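Local structure of RNA-binding protein HI_1333 (1JO0) at residues 38-49 against 82-93. The protein probably binds RNA and is a small protein of the CRS1/YhbY (CRM domain) family. Residues are numbered along the deposited sequence; the frame is centred on the assembly and turned at random.
Sequences ENALNHHELIKV and LVLYRPSEEAKI
Strands 46-49 and 82-85 run antiparallel, with axes 4.7 Å apart. Ile47 with Leu84 and Val49 with Leu82 are the hydrogen-bonded pairs. Just outside both strands, Arg86 N donates to Glu45 O.

Glu45, which follows helix 31-44 with positive phi, holds the loop after Tyr85 by its carboxylate. Its chain is extended beyond CG (chi2 -178°), which carries the carboxylate out to the backbone of Ser88, Lys92 and Ile93. Glu45 OE1 takes Ile93 N at 2.9 Å, nearly in line with its C-O bond. It also takes Lys92 N, which comes from above the carboxylate plane. Glu45 OE2 takes Ser88 N at 2.9 Å with its anti lone pair. Three backbone N-H groups thus fix this buried group. A water joins OE2, weakly, to Tyr85 OH and Ile93 O.

The Arg86 side chain reaches to helix 31-44, bent at chi3 (69°). In an end-on salt bridge, Arg86 NH1 meets Glu38 OE1 and Arg86 NH2 meets Glu38 OE2, both at 3.0 Å. The carboxylate and guanidinium planes are 36° apart. Leu41 CD1 lies over one guanidinium face, and NH1 also reaches Thr70 O.

Leu46, Val83 and Tyr85 face helix 5-15; Leu46 CD1 meets Val83 CG1 at 3.7 Å. On the other face, Leu82 and Leu84 pack against helix 56-70, and Val49 CG2 touches Leu84 CD1 at 4.0 Å. The contact joins two central strands of a mixed four-stranded sheet with helices on both faces, the alpha/beta fold of the CRM domain.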
ATOM      1  N   GLU A  38      -6.858  -3.961  -4.515  1.00 18.30           N
ATOM      2  CA  GLU A  38      -7.448  -3.069  -5.520  1.00 18.64           C
ATOM      3  C   GLU A  38      -8.649  -2.297  -4.991  1.00 18.71           C
ATOM      4  O   GLU A  38      -8.775  -1.116  -5.204  1.00 19.17           O
ATOM      5  CB  GLU A  38      -7.947  -3.882  -6.707  1.00 20.37           C
ATOM      6  CG  GLU A  38      -6.898  -4.124  -7.718  1.00 26.49           C
ATOM      7  CD  GLU A  38      -6.478  -2.876  -8.506  1.00 28.51           C
ATOM      8  OE1 GLU A  38      -5.316  -2.871  -8.921  1.00 28.99           O
ATOM      9  OE2 GLU A  38      -7.256  -1.932  -8.734  1.00 27.12           O
ATOM     10  N   ASN A  39      -9.532  -3.003  -4.293  1.00 18.74           N
ATOM     11  CA  ASN A  39     -10.722  -2.417  -3.726  1.00 19.40           C
ATOM     12  C   ASN A  39     -10.326  -1.302  -2.778  1.00 18.86           C
ATOM     13  O   ASN A  39     -10.882  -0.214  -2.735  1.00 19.78           O
ATOM     14  CB  ASN A  39     -11.548  -3.491  -3.041  1.00 22.08           C
ATOM     15  CG  ASN A  39     -12.820  -2.919  -2.444  1.00 22.10           C
ATOM     16  OD1 ASN A  39     -13.669  -2.344  -3.129  1.00 23.38           O
ATOM     17  ND2 ASN A  39     -12.964  -3.094  -1.145  1.00 27.57           N
ATOM     18  N   ALA A  40      -9.365  -1.590  -1.912  1.00 17.58           N
ATOM     19  CA  ALA A  40      -8.907  -0.650  -0.903  1.00 16.83           C
ATOM     20  C   ALA A  40      -8.263   0.584  -1.520  1.00 15.31           C
ATOM     21  O   ALA A  40      -8.514   1.719  -1.135  1.00 16.63           O
ATOM     22  CB  ALA A  40      -7.956  -1.379   0.040  1.00 18.75           C
ATOM     23  N   LEU A  41      -7.420   0.410  -2.532  1.00 15.12           N
ATOM     24  CA  LEU A  41      -6.864   1.515  -3.273  1.00 14.93           C
ATOM     25  C   LEU A  41      -7.952   2.374  -3.884  1.00 16.42           C
ATOM     26  O   LEU A  41      -7.906   3.605  -3.832  1.00 16.53           O
ATOM     27  CB  LEU A  41      -5.903   1.076  -4.359  1.00 15.31           C
ATOM     28  CG  LEU A  41      -4.564   0.502  -3.898  1.00 14.50           C
ATOM     29  CD1 LEU A  41      -3.844  -0.149  -5.088  1.00 17.42           C
ATOM     30  CD2 LEU A  41      -3.664   1.529  -3.247  1.00 15.33           C
ATOM     31  N   ASN A  42      -8.941   1.747  -4.490  1.00 17.18           N
ATOM     32  CA  ASN A  42     -10.029   2.457  -5.130  1.00 17.51           C
ATOM     33  C   ASN A  42     -10.793   3.345  -4.162  1.00 18.31           C
ATOM     34  O   ASN A  42     -11.050   4.506  -4.498  1.00 22.17           O
ATOM     35  CB  ASN A  42     -11.005   1.491  -5.784  0.65 19.10           C
ATOM     36  CG  ASN A  42     -10.458   1.023  -7.124  0.65 19.49           C
ATOM     37  OD1 ASN A  42      -9.559   1.645  -7.692  0.65 22.17           O
ATOM     38  ND2 ASN A  42     -11.083  -0.073  -7.496  0.65 23.20           N
ATOM     39  N   HIS A  43     -11.153   2.774  -2.995  1.00 17.71           N
ATOM     40  CA  HIS A  43     -11.941   3.571  -2.059  1.00 18.19           C
ATOM     41  C   HIS A  43     -11.094   4.547  -1.264  1.00 18.11           C
ATOM     42  O   HIS A  43     -11.552   5.653  -0.969  1.00 18.69           O
ATOM     43  CB  HIS A  43     -12.708   2.675  -1.087  1.00 21.01           C
ATOM     44  CG  HIS A  43     -13.812   1.943  -1.810  1.00 26.87           C
ATOM     45  ND1 HIS A  43     -14.890   2.597  -2.309  1.00 30.91           N
ATOM     46  CD2 HIS A  43     -13.923   0.650  -2.172  1.00 27.97           C
ATOM     47  CE1 HIS A  43     -15.681   1.738  -2.914  1.00 33.65           C
ATOM     48  NE2 HIS A  43     -15.117   0.533  -2.848  1.00 28.98           N
ATOM     49  N   HIS A  44      -9.869   4.136  -0.878  1.00 16.52           N
ATOM     50  CA  HIS A  44      -9.140   4.907   0.115  1.00 15.63           C
ATOM     51  C   HIS A  44      -7.942   5.697  -0.420  1.00 14.79           C
ATOM     52  O   HIS A  44      -7.537   6.642   0.279  1.00 16.03           O
ATOM     53  CB  HIS A  44      -8.596   3.980   1.220  1.00 16.10           C
ATOM     54  CG  HIS A  44      -9.715   3.277   1.912  1.00 20.78           C
ATOM     55  ND1 HIS A  44     -10.595   3.946   2.724  1.00 23.05           N
ATOM     56  CD2 HIS A  44     -10.061   1.973   1.925  1.00 26.58           C
ATOM     57  CE1 HIS A  44     -11.475   3.076   3.229  1.00 28.20           C
ATOM     58  NE2 HIS A  44     -11.161   1.873   2.759  1.00 28.77           N
ATOM     59  N   GLU A  45      -7.383   5.299  -1.539  1.00 15.56           N
ATOM     60  CA  GLU A  45      -6.181   5.876  -2.174  1.00 14.51           C
ATOM     61  C   GLU A  45      -4.930   5.525  -1.373  1.00 14.24           C
ATOM     62  O   GLU A  45      -3.990   4.937  -1.944  1.00 15.20           O
ATOM     63  CB  GLU A  45      -6.295   7.405  -2.350  1.00 16.19           C
ATOM     64  CG  GLU A  45      -7.390   7.812  -3.305  1.00 20.96           C
ATOM     65  CD  GLU A  45      -7.387   9.334  -3.450  1.00 23.13           C
ATOM     66  OE1 GLU A  45      -7.545  10.023  -2.432  1.00 22.55           O
ATOM     67  OE2 GLU A  45      -7.204   9.850  -4.576  1.00 35.69           O
ATOM     68  N   LEU A  46      -4.870   5.868  -0.106  1.00 14.84           N
ATOM     69  CA  LEU A  46      -3.776   5.582   0.838  1.00 13.47           C
ATOM     70  C   LEU A  46      -4.174   4.407   1.697  1.00 13.60           C
ATOM     71  O   LEU A  46      -5.207   4.481   2.362  1.00 16.01           O
ATOM     72  CB  LEU A  46      -3.498   6.767   1.732  1.00 14.88           C
ATOM     73  CG  LEU A  46      -2.384   6.610   2.774  1.00 14.37           C
ATOM     74  CD1 LEU A  46      -1.036   6.362   2.108  1.00 16.23           C
ATOM     75  CD2 LEU A  46      -2.348   7.825   3.662  1.00 17.29           C
ATOM     76  N   ILE A  47      -3.382   3.341   1.662  1.00 14.05           N
ATOM     77  CA  ILE A  47      -3.716   2.119   2.391  1.00 14.33           C
ATOM     78  C   ILE A  47      -2.487   1.552   3.116  1.00 14.33           C
ATOM     79  O   ILE A  47      -1.341   1.745   2.680  1.00 14.83           O
ATOM     80  CB  ILE A  47      -4.335   1.030   1.473  1.00 15.38           C
ATOM     81  CG1 ILE A  47      -3.325   0.448   0.481  1.00 15.66           C
ATOM     82  CG2 ILE A  47      -5.588   1.585   0.786  1.00 19.00           C
ATOM     83  CD1 ILE A  47      -3.879  -0.761  -0.244  1.00 18.56           C
ATOM     84  N   LYS A  48      -2.805   0.789   4.142  1.00 15.78           N
ATOM     85  CA  LYS A  48      -1.834  -0.061   4.842  1.00 15.57           C
ATOM     86  C   LYS A  48      -2.213  -1.523   4.653  1.00 15.93           C
ATOM     87  O   LYS A  48      -3.334  -1.911   4.857  1.00 17.03           O
ATOM     88  CB  LYS A  48      -1.870   0.243   6.311  1.00 19.48           C
ATOM     89  CG  LYS A  48      -0.999   1.346   6.787  1.00 26.53           C
ATOM     90  CD  LYS A  48      -1.010   1.354   8.340  1.00 28.68           C
ATOM     91  CE  LYS A  48      -0.157   2.465   8.784  1.00 23.20           C
ATOM     92  NZ  LYS A  48      -0.361   2.703  10.219  1.00 20.19           N
ATOM     93  N   VAL A  49      -1.212  -2.313   4.257  1.00 16.04           N
ATOM     94  CA  VAL A  49      -1.363  -3.742   4.021  1.00 16.47           C
ATOM     95  C   VAL A  49      -0.432  -4.427   5.017  1.00 17.55           C
ATOM     96  O   VAL A  49       0.766  -4.118   5.100  1.00 20.89           O
ATOM     97  CB  VAL A  49      -0.971  -4.144   2.581  1.00 17.98           C
ATOM     98  CG1 VAL A  49      -1.065  -5.646   2.379  1.00 19.80           C
ATOM     99  CG2 VAL A  49      -1.829  -3.396   1.582  1.00 19.41           C
ATOM    100  N   LEU A  82       3.105  -2.481   4.919  1.00 17.37           N
ATOM    101  CA  LEU A  82       3.333  -1.802   3.657  1.00 17.91           C
ATOM    102  C   LEU A  82       2.335  -0.663   3.490  1.00 16.01           C
ATOM    103  O   LEU A  82       1.141  -0.922   3.492  1.00 18.95           O
ATOM    104  CB  LEU A  82       3.099  -2.729   2.474  0.53 19.91           C
ATOM    105  CG  LEU A  82       3.808  -4.087   2.430  0.53 18.29           C
ATOM    106  CD1 LEU A  82       3.457  -4.780   1.124  0.53 18.01           C
ATOM    107  CD2 LEU A  82       5.290  -3.902   2.637  0.53 22.83           C
ATOM    108  N   VAL A  83       2.815   0.547   3.289  1.00 15.42           N
ATOM    109  CA  VAL A  83       1.946   1.684   3.044  1.00 15.17           C
ATOM    110  C   VAL A  83       2.019   2.004   1.548  1.00 14.75           C
ATOM    111  O   VAL A  83       3.134   2.159   1.003  1.00 16.05           O
ATOM    112  CB  VAL A  83       2.385   2.898   3.865  1.00 16.53           C
ATOM    113  CG1 VAL A  83       1.395   4.039   3.617  1.00 17.23           C
ATOM    114  CG2 VAL A  83       2.499   2.589   5.374  1.00 19.13           C
ATOM    115  N   LEU A  84       0.878   2.059   0.896  1.00 14.56           N
ATOM    116  CA  LEU A  84       0.774   2.193  -0.553  1.00 14.41           C
ATOM    117  C   LEU A  84      -0.173   3.337  -0.915  1.00 14.25           C
ATOM    118  O   LEU A  84      -1.109   3.602  -0.138  1.00 15.14           O
ATOM    119  CB  LEU A  84       0.274   0.920  -1.186  1.00 17.06           C
ATOM    120  CG  LEU A  84       1.072  -0.348  -0.967  1.00 21.02           C
ATOM    121  CD1 LEU A  84       0.233  -1.576  -1.257  1.00 29.94           C
ATOM    122  CD2 LEU A  84       2.281  -0.314  -1.859  1.00 28.50           C
ATOM    123  N   TYR A  85       0.019   3.936  -2.067  1.00 14.82           N
ATOM    124  CA  TYR A  85      -0.857   5.010  -2.519  1.00 14.18           C
ATOM    125  C   TYR A  85      -1.103   4.944  -4.007  1.00 13.88           C
ATOM    126  O   TYR A  85      -0.148   4.789  -4.776  1.00 15.98           O
ATOM    127  CB  TYR A  85      -0.289   6.381  -2.156  1.00 14.89           C
ATOM    128  CG  TYR A  85      -1.044   7.551  -2.732  1.00 14.41           C
ATOM    129  CD1 TYR A  85      -2.191   8.058  -2.112  1.00 14.73           C
ATOM    130  CD2 TYR A  85      -0.635   8.195  -3.896  1.00 15.54           C
ATOM    131  CE1 TYR A  85      -2.869   9.141  -2.662  1.00 15.82           C
ATOM    132  CE2 TYR A  85      -1.304   9.266  -4.429  1.00 15.39           C
ATOM    133  CZ  TYR A  85      -2.422   9.745  -3.815  1.00 15.75           C
ATOM    134  OH  TYR A  85      -3.089  10.819  -4.335  1.00 17.96           O
ATOM    135  N   ARG A  86      -2.363   5.108  -4.416  1.00 14.31           N
ATOM    136  CA  ARG A  86      -2.643   5.300  -5.833  1.00 14.64           C
ATOM    137  C   ARG A  86      -3.746   6.365  -5.972  1.00 14.71           C
ATOM    138  O   ARG A  86      -4.749   6.221  -5.255  1.00 15.44           O
ATOM    139  CB  ARG A  86      -3.107   4.018  -6.484  1.00 15.01           C
ATOM    140  CG  ARG A  86      -3.190   4.068  -7.996  1.00 16.89           C
ATOM    141  CD  ARG A  86      -3.584   2.732  -8.568  1.00 17.08           C
ATOM    142  NE  ARG A  86      -4.950   2.347  -8.282  1.00 18.28           N
ATOM    143  CZ  ARG A  86      -5.447   1.122  -8.387  1.00 17.90           C
ATOM    144  NH1 ARG A  86      -4.685   0.087  -8.747  1.00 18.74           N
ATOM    145  NH2 ARG A  86      -6.737   0.953  -8.102  1.00 21.05           N
ATOM    146  N   PRO A  87      -3.579   7.360  -6.815  1.00 15.33           N
ATOM    147  CA  PRO A  87      -4.606   8.399  -6.906  1.00 15.72           C
ATOM    148  C   PRO A  87      -5.868   7.877  -7.578  1.00 17.81           C
ATOM    149  O   PRO A  87      -5.814   7.018  -8.442  1.00 20.99           O
ATOM    150  CB  PRO A  87      -3.915   9.480  -7.746  1.00 18.11           C
ATOM    151  CG  PRO A  87      -2.950   8.716  -8.600  1.00 17.20           C
ATOM    152  CD  PRO A  87      -2.453   7.602  -7.721  1.00 16.66           C
ATOM    153  N   SER A  88      -6.990   8.483  -7.161  1.00 19.47           N
ATOM    154  CA  SER A  88      -8.336   8.225  -7.636  1.00 19.65           C
ATOM    155  C   SER A  88      -8.750   9.291  -8.630  1.00 17.03           C
ATOM    156  O   SER A  88      -8.300  10.421  -8.549  1.00 18.92           O
ATOM    157  CB  SER A  88      -9.348   8.263  -6.441  1.00 23.34           C
ATOM    158  OG  SER A  88     -10.650   8.072  -6.847  1.00 28.82           O
ATOM    159  N   GLU A  89      -9.663   8.967  -9.505  1.00 20.08           N
ATOM    160  CA  GLU A  89     -10.320   9.921 -10.370  1.00 21.98           C
ATOM    161  C   GLU A  89     -11.189  10.870  -9.578  1.00 23.34           C
ATOM    162  O   GLU A  89     -11.457  11.950 -10.117  1.00 29.79           O
ATOM    163  CB  GLU A  89     -11.183   9.237 -11.459  1.00 25.28           C
ATOM    164  CG  GLU A  89     -10.327   8.282 -12.261  1.00 37.51           C
ATOM    165  CD  GLU A  89     -10.955   7.766 -13.526  1.00 51.65           C
ATOM    166  OE1 GLU A  89     -10.208   7.418 -14.472  1.00 67.12           O
ATOM    167  OE2 GLU A  89     -12.207   7.729 -13.518  1.00 72.41           O
ATOM    168  N   GLU A  90     -11.569  10.499  -8.372  1.00 23.16           N
ATOM    169  CA  GLU A  90     -12.281  11.469  -7.540  1.00 29.40           C
ATOM    170  C   GLU A  90     -11.434  11.532  -6.261  1.00 24.11           C
ATOM    171  O   GLU A  90     -11.664  10.778  -5.332  1.00 27.55           O
ATOM    172  CB  GLU A  90     -13.753  11.181  -7.229  1.00 33.53           C
ATOM    173  CG  GLU A  90     -14.510  12.387  -6.698  1.00 51.85           C
ATOM    174  CD  GLU A  90     -15.999  12.266  -6.524  1.00 59.27           C
ATOM    175  OE1 GLU A  90     -16.468  11.309  -5.852  1.00 78.78           O
ATOM    176  OE2 GLU A  90     -16.774  13.126  -7.036  1.00 64.52           O
ATOM    177  N   ALA A  91     -10.425  12.362  -6.246  1.00 23.51           N
ATOM    178  CA  ALA A  91      -9.515  12.487  -5.120  1.00 20.04           C
ATOM    179  C   ALA A  91     -10.270  12.628  -3.812  1.00 18.44           C
ATOM    180  O   ALA A  91     -11.109  13.489  -3.641  1.00 23.24           O
ATOM    181  CB  ALA A  91      -8.556  13.655  -5.206  1.00 23.72           C
ATOM    182  N   LYS A  92      -9.954  11.753  -2.881  1.00 19.42           N
ATOM    183  CA  LYS A  92     -10.476  11.772  -1.517  1.00 20.05           C
ATOM    184  C   LYS A  92      -9.486  12.525  -0.629  1.00 18.53           C
ATOM    185  O   LYS A  92      -9.903  13.300   0.237  1.00 21.84           O
ATOM    186  CB  LYS A  92     -10.788  10.371  -0.984  0.63 21.72           C
ATOM    187  CG  LYS A  92     -11.903   9.624  -1.706  0.63 18.72           C
ATOM    188  CD  LYS A  92     -11.268   8.659  -2.693  0.63 21.24           C
ATOM    189  CE  LYS A  92     -12.220   7.696  -3.331  0.63 21.89           C
ATOM    190  NZ  LYS A  92     -13.145   6.925  -2.476  0.63 32.30           N
ATOM    191  N   ILE A  93      -8.201  12.305  -0.825  1.00 18.14           N
ATOM    192  CA  ILE A  93      -7.155  12.904  -0.021  1.00 16.45           C
ATOM    193  C   ILE A  93      -6.496  14.012  -0.831  1.00 16.32           C
ATOM    194  O   ILE A  93      -6.106  13.825  -1.973  1.00 18.25           O
ATOM    195  CB  ILE A  93      -6.122  11.841   0.401  1.00 18.51           C
ATOM    196  CG1 ILE A  93      -6.726  10.774   1.313  1.00 22.30           C
ATOM    197  CG2 ILE A  93      -4.893  12.495   1.017  1.00 22.43           C
ATOM    198  CD1 ILE A  93      -5.819   9.579   1.526  1.00 24.71           C
TER
HETATM  199  O   HOH W   1      -7.343   5.313  -5.884  1.00 22.27           O
HETATM  200  O   HOH W   2      -7.342   4.126  -8.387  1.00 32.50           O
HETATM  201  O   HOH W   3     -14.062   5.820  -5.481  0.50 34.48           O
HETATM  202  O   HOH W   4     -11.403   5.455  -7.059  1.00 42.32           O
HETATM  203  O   HOH W   5     -15.259   5.150  -3.266  1.00 38.79           O
HETATM  204  O   HOH W   6      -5.344  11.796  -3.569  1.00 23.13           O